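Local coordinates for uncharacterized protein DSY3957 (Desulfitobacterium hafniense, PDB 3HXL), which probably serves as a tail sheath protein, forming the sheath around the tail tube of a myovirus-like phage or related prophage element, at residues A[44-49]-A[107-112]; A[88-93]-A[185-190]. All blocks are in the same frame, centred on the assembly; numbering follows the deposited sequence.

Contact 1 (A[44-49]-A[107-112])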
ATOM      1  N   TRP A  44      -6.999   4.332 -16.753  1.00 22.91           N
ATOM      2  CA  TRP A  44      -6.637   5.738 -16.825  1.00 21.17           C
ATOM      3  C   TRP A  44      -5.594   6.037 -15.757  1.00 20.16           C
ATOM      4  O   TRP A  44      -5.424   5.262 -14.814  1.00 23.65           O
ATOM      5  CB  TRP A  44      -7.890   6.595 -16.605  1.00 25.40           C
ATOM      6  CG  TRP A  44      -7.722   8.058 -16.899  1.00 29.32           C
ATOM      7  CD1 TRP A  44      -7.467   9.054 -16.003  1.00 23.22           C
ATOM      8  CD2 TRP A  44      -7.843   8.689 -18.180  1.00 21.96           C
ATOM      9  NE1 TRP A  44      -7.430  10.271 -16.648  1.00 24.93           N
ATOM     10  CE2 TRP A  44      -7.655  10.073 -17.983  1.00 21.55           C
ATOM     11  CE3 TRP A  44      -8.095   8.216 -19.475  1.00 29.09           C
ATOM     12  CZ2 TRP A  44      -7.710  10.996 -19.038  1.00 18.86           C
ATOM     13  CZ3 TRP A  44      -8.150   9.135 -20.525  1.00 27.26           C
ATOM     14  CH2 TRP A  44      -7.957  10.510 -20.294  1.00 19.02           C
ATOM     15  N   GLY A  45      -4.892   7.156 -15.914  1.00 17.61           N
ATOM     16  CA  GLY A  45      -3.885   7.546 -14.946  1.00 20.55           C
ATOM     17  C   GLY A  45      -2.457   7.411 -15.437  1.00 23.32           C
ATOM     18  O   GLY A  45      -2.175   6.641 -16.354  1.00 21.85           O
ATOM     19  N   GLU A  46      -1.555   8.168 -14.822  1.00 22.60           N
ATOM     20  CA  GLU A  46      -0.145   8.130 -15.183  1.00 19.32           C
ATOM     21  C   GLU A  46       0.433   6.740 -14.922  1.00 23.16           C
ATOM     22  O   GLU A  46       0.367   6.228 -13.804  1.00 23.71           O
ATOM     23  CB  GLU A  46       0.627   9.179 -14.382  1.00 26.84           C
ATOM     24  CG  GLU A  46       2.131   9.162 -14.618  1.00 25.43           C
ATOM     25  CD  GLU A  46       2.818  10.378 -14.037  1.00 30.07           C
ATOM     26  OE1 GLU A  46       2.455  10.793 -12.915  1.00 36.42           O
ATOM     27  OE2 GLU A  46       3.728  10.921 -14.696  1.00 37.84           O
ATOM     28  N   PRO A  47       1.003   6.107 -15.961  1.00 22.57           N
ATOM     29  CA  PRO A  47       1.589   4.768 -15.838  1.00 19.87           C
ATOM     30  C   PRO A  47       3.053   4.743 -15.389  1.00 19.56           C
ATOM     31  O   PRO A  47       3.793   5.704 -15.597  1.00 19.63           O
ATOM     32  CB  PRO A  47       1.419   4.205 -17.242  1.00 25.91           C
ATOM     33  CG  PRO A  47       1.720   5.411 -18.087  1.00 26.50           C
ATOM     34  CD  PRO A  47       0.946   6.525 -17.376  1.00 20.28           C
ATOM     35  N   GLY A  48       3.449   3.633 -14.765  1.00 24.01           N
ATOM     36  CA  GLY A  48       4.821   3.438 -14.314  1.00 20.69           C
ATOM     37  C   GLY A  48       5.434   4.521 -13.453  1.00 23.44           C
ATOM     38  O   GLY A  48       6.638   4.773 -13.514  1.00 25.57           O
ATOM     39  N   LYS A  49       4.605   5.157 -12.639  1.00 19.89           N
ATOM     40  CA  LYS A  49       5.060   6.222 -11.764  1.00 22.32           C
ATOM     41  C   LYS A  49       4.239   6.121 -10.488  1.00 24.01           C
ATOM     42  O   LYS A  49       3.014   6.156 -10.538  1.00 22.88           O
ATOM     43  CB  LYS A  49       4.808   7.574 -12.425  1.00 27.83           C
ATOM     44  CG  LYS A  49       5.578   8.703 -11.790  1.00 35.73           C
ATOM     45  CD  LYS A  49       7.047   8.602 -12.160  1.00 44.35           C
ATOM     46  CE  LYS A  49       7.228   8.842 -13.654  1.00 41.01           C
ATOM     47  NZ  LYS A  49       8.652   8.724 -14.077  1.00 44.26           N
ATOM     48  N   ALA A 107      -6.716  11.644 -25.764  1.00 23.80           N
ATOM     49  CA  ALA A 107      -6.801  11.445 -24.320  1.00 25.08           C
ATOM     50  C   ALA A 107      -5.452  11.726 -23.664  1.00 24.84           C
ATOM     51  O   ALA A 107      -4.398  11.473 -24.252  1.00 20.71           O
ATOM     52  CB  ALA A 107      -7.240  10.018 -24.020  1.00 23.84           C
ATOM     53  N   LYS A 108      -5.489  12.250 -22.442  1.00 20.76           N
ATOM     54  CA  LYS A 108      -4.267  12.565 -21.709  1.00 22.03           C
ATOM     55  C   LYS A 108      -3.501  11.291 -21.365  1.00 21.59           C
ATOM     56  O   LYS A 108      -2.271  11.259 -21.422  1.00 19.73           O
ATOM     57  CB  LYS A 108      -4.604  13.328 -20.422  1.00 26.61           C
ATOM     58  CG  LYS A 108      -3.389  13.824 -19.648  1.00 29.91           C
ATOM     59  CD  LYS A 108      -3.813  14.645 -18.440  1.00 28.03           C
ATOM     60  CE  LYS A 108      -2.617  15.188 -17.671  1.00 36.68           C
ATOM     61  NZ  LYS A 108      -3.064  15.973 -16.485  1.00 35.22           N
ATOM     62  N   TRP A 109      -4.239  10.247 -21.001  1.00 25.37           N
ATOM     63  CA  TRP A 109      -3.643   8.961 -20.644  1.00 26.27           C
ATOM     64  C   TRP A 109      -4.268   7.855 -21.486  1.00 23.25           C
ATOM     65  O   TRP A 109      -5.403   7.976 -21.943  1.00 22.66           O
ATOM     66  CB  TRP A 109      -3.874   8.642 -19.154  1.00 20.53           C
ATOM     67  CG  TRP A 109      -3.291   9.646 -18.192  1.00 18.74           C
ATOM     68  CD1 TRP A 109      -3.973  10.395 -17.270  1.00 20.00           C
ATOM     69  CD2 TRP A 109      -1.911  10.020 -18.069  1.00 16.35           C
ATOM     70  NE1 TRP A 109      -3.104  11.213 -16.586  1.00 17.54           N
ATOM     71  CE2 TRP A 109      -1.835  11.006 -17.059  1.00 18.47           C
ATOM     72  CE3 TRP A 109      -0.734   9.624 -18.721  1.00 19.56           C
ATOM     73  CZ2 TRP A 109      -0.623  11.597 -16.683  1.00 20.75           C
ATOM     74  CZ3 TRP A 109       0.469  10.212 -18.346  1.00 20.18           C
ATOM     75  CH2 TRP A 109       0.515  11.191 -17.336  1.00 27.28           C
ATOM     76  N   GLY A 110      -3.517   6.780 -21.701  1.00 26.49           N
ATOM     77  CA  GLY A 110      -4.045   5.668 -22.464  1.00 25.65           C
ATOM     78  C   GLY A 110      -5.009   4.892 -21.584  1.00 24.42           C
ATOM     79  O   GLY A 110      -4.930   4.969 -20.358  1.00 24.23           O
ATOM     80  N   GLY A 111      -5.921   4.153 -22.204  1.00 23.03           N
ATOM     81  CA  GLY A 111      -6.884   3.379 -21.446  1.00 23.28           C
ATOM     82  C   GLY A 111      -8.267   3.459 -22.056  1.00 27.84           C
ATOM     83  O   GLY A 111      -8.538   4.330 -22.886  1.00 30.15           O
ATOM     84  N   ALA A 112      -9.143   2.548 -21.642  1.00 23.88           N
ATOM     85  CA  ALA A 112     -10.512   2.501 -22.140  1.00 25.00           C
ATOM     86  C   ALA A 112     -11.318   3.700 -21.654  1.00 26.61           C
ATOM     87  O   ALA A 112     -12.363   4.027 -22.216  1.00 29.20           O
ATOM     88  CB  ALA A 112     -11.182   1.205 -21.688  1.00 22.22           C
TER

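Contact 2 (A[88-93]-A[185-190])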
ATOM      1  N   TYR A  88       0.626   2.049  -8.159  1.00 16.34           N
ATOM      2  CA  TYR A  88       1.445   1.968  -9.360  1.00 16.85           C
ATOM      3  C   TYR A  88       0.611   1.387 -10.498  1.00 11.63           C
ATOM      4  O   TYR A  88       0.135   0.260 -10.404  1.00 15.02           O
ATOM      5  CB  TYR A  88       2.646   1.069  -9.082  1.00 18.23           C
ATOM      6  CG  TYR A  88       3.708   1.074 -10.157  1.00 17.74           C
ATOM      7  CD1 TYR A  88       4.730   2.022 -10.151  1.00 21.50           C
ATOM      8  CD2 TYR A  88       3.711   0.105 -11.158  1.00 19.56           C
ATOM      9  CE1 TYR A  88       5.740   1.998 -11.114  1.00 23.55           C
ATOM     10  CE2 TYR A  88       4.710   0.071 -12.127  1.00 21.82           C
ATOM     11  CZ  TYR A  88       5.721   1.016 -12.096  1.00 20.90           C
ATOM     12  OH  TYR A  88       6.725   0.969 -13.032  1.00 25.23           O
ATOM     13  N   ARG A  89       0.410   2.159 -11.563  1.00 15.35           N
ATOM     14  CA  ARG A  89      -0.357   1.655 -12.693  1.00 14.61           C
ATOM     15  C   ARG A  89       0.600   0.887 -13.607  1.00 14.83           C
ATOM     16  O   ARG A  89       1.529   1.457 -14.169  1.00 20.23           O
ATOM     17  CB  ARG A  89      -1.019   2.787 -13.475  1.00 14.36           C
ATOM     18  CG  ARG A  89      -1.892   2.258 -14.598  1.00 18.36           C
ATOM     19  CD  ARG A  89      -2.366   3.343 -15.555  1.00 20.51           C
ATOM     20  NE  ARG A  89      -3.168   2.756 -16.618  1.00 16.66           N
ATOM     21  CZ  ARG A  89      -3.672   3.430 -17.646  1.00 22.54           C
ATOM     22  NH1 ARG A  89      -3.462   4.737 -17.761  1.00 21.05           N
ATOM     23  NH2 ARG A  89      -4.393   2.789 -18.557  1.00 15.18           N
ATOM     24  N   LEU A  90       0.343  -0.408 -13.752  1.00 19.14           N
ATOM     25  CA  LEU A  90       1.183  -1.314 -14.535  1.00 21.20           C
ATOM     26  C   LEU A  90       1.098  -1.213 -16.052  1.00 28.05           C
ATOM     27  O   LEU A  90       2.001  -1.668 -16.751  1.00 27.04           O
ATOM     28  CB  LEU A  90       0.857  -2.751 -14.135  1.00 21.99           C
ATOM     29  CG  LEU A  90       1.070  -3.173 -12.678  1.00 21.71           C
ATOM     30  CD1 LEU A  90       0.170  -4.347 -12.373  1.00 19.85           C
ATOM     31  CD2 LEU A  90       2.536  -3.515 -12.431  1.00 18.41           C
ATOM     32  N   ASN A  91       0.013  -0.636 -16.559  1.00 24.34           N
ATOM     33  CA  ASN A  91      -0.203  -0.531 -17.997  1.00 18.25           C
ATOM     34  C   ASN A  91      -0.360   0.899 -18.491  1.00 27.60           C
ATOM     35  O   ASN A  91      -1.016   1.724 -17.846  1.00 24.54           O
ATOM     36  CB  ASN A  91      -1.448  -1.332 -18.369  1.00 18.84           C
ATOM     37  CG  ASN A  91      -2.699  -0.804 -17.686  1.00 21.38           C
ATOM     38  OD1 ASN A  91      -2.685  -0.490 -16.492  1.00 27.64           O
ATOM     39  ND2 ASN A  91      -3.786  -0.712 -18.435  1.00 19.38           N
ATOM     40  N   ALA A  92       0.248   1.182 -19.640  1.00 22.01           N
ATOM     41  CA  ALA A  92       0.169   2.504 -20.253  1.00 23.90           C
ATOM     42  C   ALA A  92      -1.034   2.556 -21.190  1.00 24.00           C
ATOM     43  O   ALA A  92      -1.576   3.629 -21.466  1.00 28.33           O
ATOM     44  CB  ALA A  92       1.447   2.800 -21.027  1.00 25.69           C
ATOM     45  N   GLY A  93      -1.445   1.388 -21.675  1.00 23.65           N
ATOM     46  CA  GLY A  93      -2.585   1.307 -22.570  1.00 21.25           C
ATOM     47  C   GLY A  93      -2.460   2.146 -23.829  1.00 26.31           C
ATOM     48  O   GLY A  93      -1.391   2.674 -24.134  1.00 28.52           O
ATOM     49  N   ASN A 185       4.371  -9.459 -17.327  1.00 40.89           N
ATOM     50  CA  ASN A 185       4.832  -9.746 -15.971  1.00 41.15           C
ATOM     51  C   ASN A 185       6.056  -8.903 -15.618  1.00 36.20           C
ATOM     52  O   ASN A 185       6.365  -8.702 -14.442  1.00 33.23           O
ATOM     53  CB  ASN A 185       5.129 -11.244 -15.809  1.00 39.64           C
ATOM     54  CG  ASN A 185       3.885 -12.047 -15.442  1.00 47.59           C
ATOM     55  OD1 ASN A 185       3.928 -13.273 -15.325  1.00 55.73           O
ATOM     56  ND2 ASN A 185       2.768 -11.349 -15.251  1.00 47.76           N
ATOM     57  N   GLN A 186       6.731  -8.392 -16.643  1.00 28.24           N
ATOM     58  CA  GLN A 186       7.909  -7.556 -16.450  1.00 27.11           C
ATOM     59  C   GLN A 186       7.492  -6.223 -15.825  1.00 31.56           C
ATOM     60  O   GLN A 186       8.285  -5.560 -15.153  1.00 26.06           O
ATOM     61  CB  GLN A 186       8.600  -7.323 -17.796  1.00 29.29           C
ATOM     62  CG  GLN A 186       9.825  -6.416 -17.771  1.00 25.44           C
ATOM     63  CD  GLN A 186      10.924  -6.903 -16.844  1.00 31.05           C
ATOM     64  OE1 GLN A 186      11.016  -8.090 -16.530  1.00 33.63           O
ATOM     65  NE2 GLN A 186      11.779  -5.983 -16.416  1.00 31.17           N
ATOM     66  N   ALA A 187       6.240  -5.834 -16.047  1.00 33.70           N
ATOM     67  CA  ALA A 187       5.727  -4.588 -15.488  1.00 32.16           C
ATOM     68  C   ALA A 187       5.764  -4.672 -13.962  1.00 22.08           C
ATOM     69  O   ALA A 187       5.936  -3.663 -13.279  1.00 23.54           O
ATOM     70  CB  ALA A 187       4.299  -4.346 -15.967  1.00 26.84           C
ATOM     71  N   TYR A 188       5.594  -5.880 -13.434  1.00 23.89           N
ATOM     72  CA  TYR A 188       5.622  -6.086 -11.989  1.00 21.98           C
ATOM     73  C   TYR A 188       7.039  -5.971 -11.452  1.00 25.05           C
ATOM     74  O   TYR A 188       7.251  -5.691 -10.272  1.00 21.00           O
ATOM     75  CB  TYR A 188       5.035  -7.444 -11.620  1.00 23.67           C
ATOM     76  CG  TYR A 188       3.529  -7.489 -11.714  1.00 18.85           C
ATOM     77  CD1 TYR A 188       2.892  -7.778 -12.922  1.00 18.84           C
ATOM     78  CD2 TYR A 188       2.738  -7.230 -10.596  1.00 22.97           C
ATOM     79  CE1 TYR A 188       1.501  -7.811 -13.012  1.00 29.34           C
ATOM     80  CE2 TYR A 188       1.347  -7.257 -10.676  1.00 24.25           C
ATOM     81  CZ  TYR A 188       0.737  -7.549 -11.882  1.00 21.14           C
ATOM     82  OH  TYR A 188      -0.631  -7.588 -11.961  1.00 18.99           O
ATOM     83  N   ILE A 189       8.018  -6.195 -12.323  1.00 25.08           N
ATOM     84  CA  ILE A 189       9.405  -6.080 -11.922  1.00 20.04           C
ATOM     85  C   ILE A 189       9.721  -4.600 -11.787  1.00 15.90           C
ATOM     86  O   ILE A 189      10.427  -4.189 -10.871  1.00 16.95           O
ATOM     87  CB  ILE A 189      10.351  -6.728 -12.967  1.00 26.60           C
ATOM     88  CG1 ILE A 189      10.105  -8.236 -13.026  1.00 22.37           C
ATOM     89  CG2 ILE A 189      11.801  -6.433 -12.611  1.00 26.80           C
ATOM     90  CD1 ILE A 189      10.304  -8.953 -11.687  1.00 29.87           C
ATOM     91  N   ASP A 190       9.185  -3.795 -12.701  1.00 19.14           N
ATOM     92  CA  ASP A 190       9.405  -2.359 -12.658  1.00 21.66           C
ATOM     93  C   ASP A 190       8.776  -1.825 -11.367  1.00 21.48           C
ATOM     94  O   ASP A 190       9.355  -0.983 -10.682  1.00 21.05           O
ATOM     95  CB  ASP A 190       8.765  -1.680 -13.878  1.00 25.22           C
ATOM     96  CG  ASP A 190       9.207  -2.301 -15.199  1.00 37.91           C
ATOM     97  OD1 ASP A 190      10.354  -2.780 -15.277  1.00 29.59           O
ATOM     98  OD2 ASP A 190       8.410  -2.294 -16.163  1.00 34.06           O
TER
HETATM   99  O   HOH W   1       6.304  -0.093 -15.512  1.00 40.74           O

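Contact 1 (A[44-49]-A[107-112])
Trp109 turns the CD1 edge of its indole onto one face of Trp44, an edge-to-face pair with the five-membered rings 5.0 Å apart between centroids and the planes at 84°. Trp109 CD1 lies 3.5 Å from Trp44 NE1, while Trp109 CB sits over the six-membered ring of Trp44 as a CH-pi contact. Ala107 meets the far edge of Trp44, close to its plane, with Ala107 CB 3.7 Å from Trp44 CZ3. One face of the Trp109 indole is spread along the backbone of the 44-49 loop: Gly45 CA lies over the five-membered ring, and Glu46 CA stands 3.6 Å above the centroid of the six-membered ring, almost on its normal. Glu46 CB adds to this cover, and Pro47 CD packs 3.8 Å from Trp109 CE3. The aliphatic part of Lys108 lies against the opposite face, with CG nearest. Trp44 reaches across because its CG is anti to the backbone N (chi1 -169°); Trp158 meets its ring too. In the next shell, Arg89 hydrogen-bonds through NH1 to Gly45 O and through NH2 to Gly110 O, probably helping to set the loops together. With no direct hydrogen bond between the segments, aromatic and CH-pi packing joins the 35-40/51-54 loop to the beta-sandwich domain.

Contact 2 (A[88-93]-A[185-190])
Leu90 supplies most of the apolar contact, laying its two methyls against Tyr188 and Ala187 on the first turns of helix 185-195. Leu90 CD2 stands over the centre of the Tyr188 ring, 4.1 Å from its centroid and 8° off the normal, a CH-pi contact. The other methyl, Leu90 CD1, is over the same face toward the phenol end, 3.3 Å from Tyr188 CZ. Leu90 CD2 also lies 4.0 Å from Ala187 CB, which in turn packs on the carbonyl of its partner, 3.6 Å from Leu90 O. Although Tyr188 leaves the helix pointing away from 88-93, its CG is anti to the carbonyl carbon (chi1 -75°) and the ring swings back across Leu90; Pro39, Leu205, Leu212 and Phe216 also touch it. The helix, part of the family's subtilisin-like region, packs against the C-terminal end of strand 84-89 and the loop that follows it, in an alpha/beta domain where this strand runs parallel to strand 35-40 in the mixed sheet. Polar contact is through water. Tyr88 OH and the bridging water are 2.7 Å apart, and the water donates to Asp190 OD2 at 3.1 Å, linking the strand end to the helix without a direct hydrogen bond. In van der Waals contact, the same hydroxyl approaches the aspartate's methylene, with Tyr88 OH 3.4 Å from Asp190 CB. Beside it, the Tyr88 ring meets that of Tyr191.

In the fold
From the N terminus, the chain leaves strand 35-40 through loop 44-49, forms strand 51-54 and two short helices, and returns along strand 84-89 to 88-93. It then enters the beta-sandwich region, where 107-112 folds back on 44-49: contact 1 closes this first loop. After the sandwich strands, helix 185-195 returns to the end of strand 84-89, and contact 2 closes a second, longer loop. The two loops cross, since 88-93 lies between the segments of contact 1 and 107-112 between those of contact 2. The centres of the two contacts are about 12 Å apart, joined through Arg89. Together they tie the sandwich and the following helix to the mixed sheet.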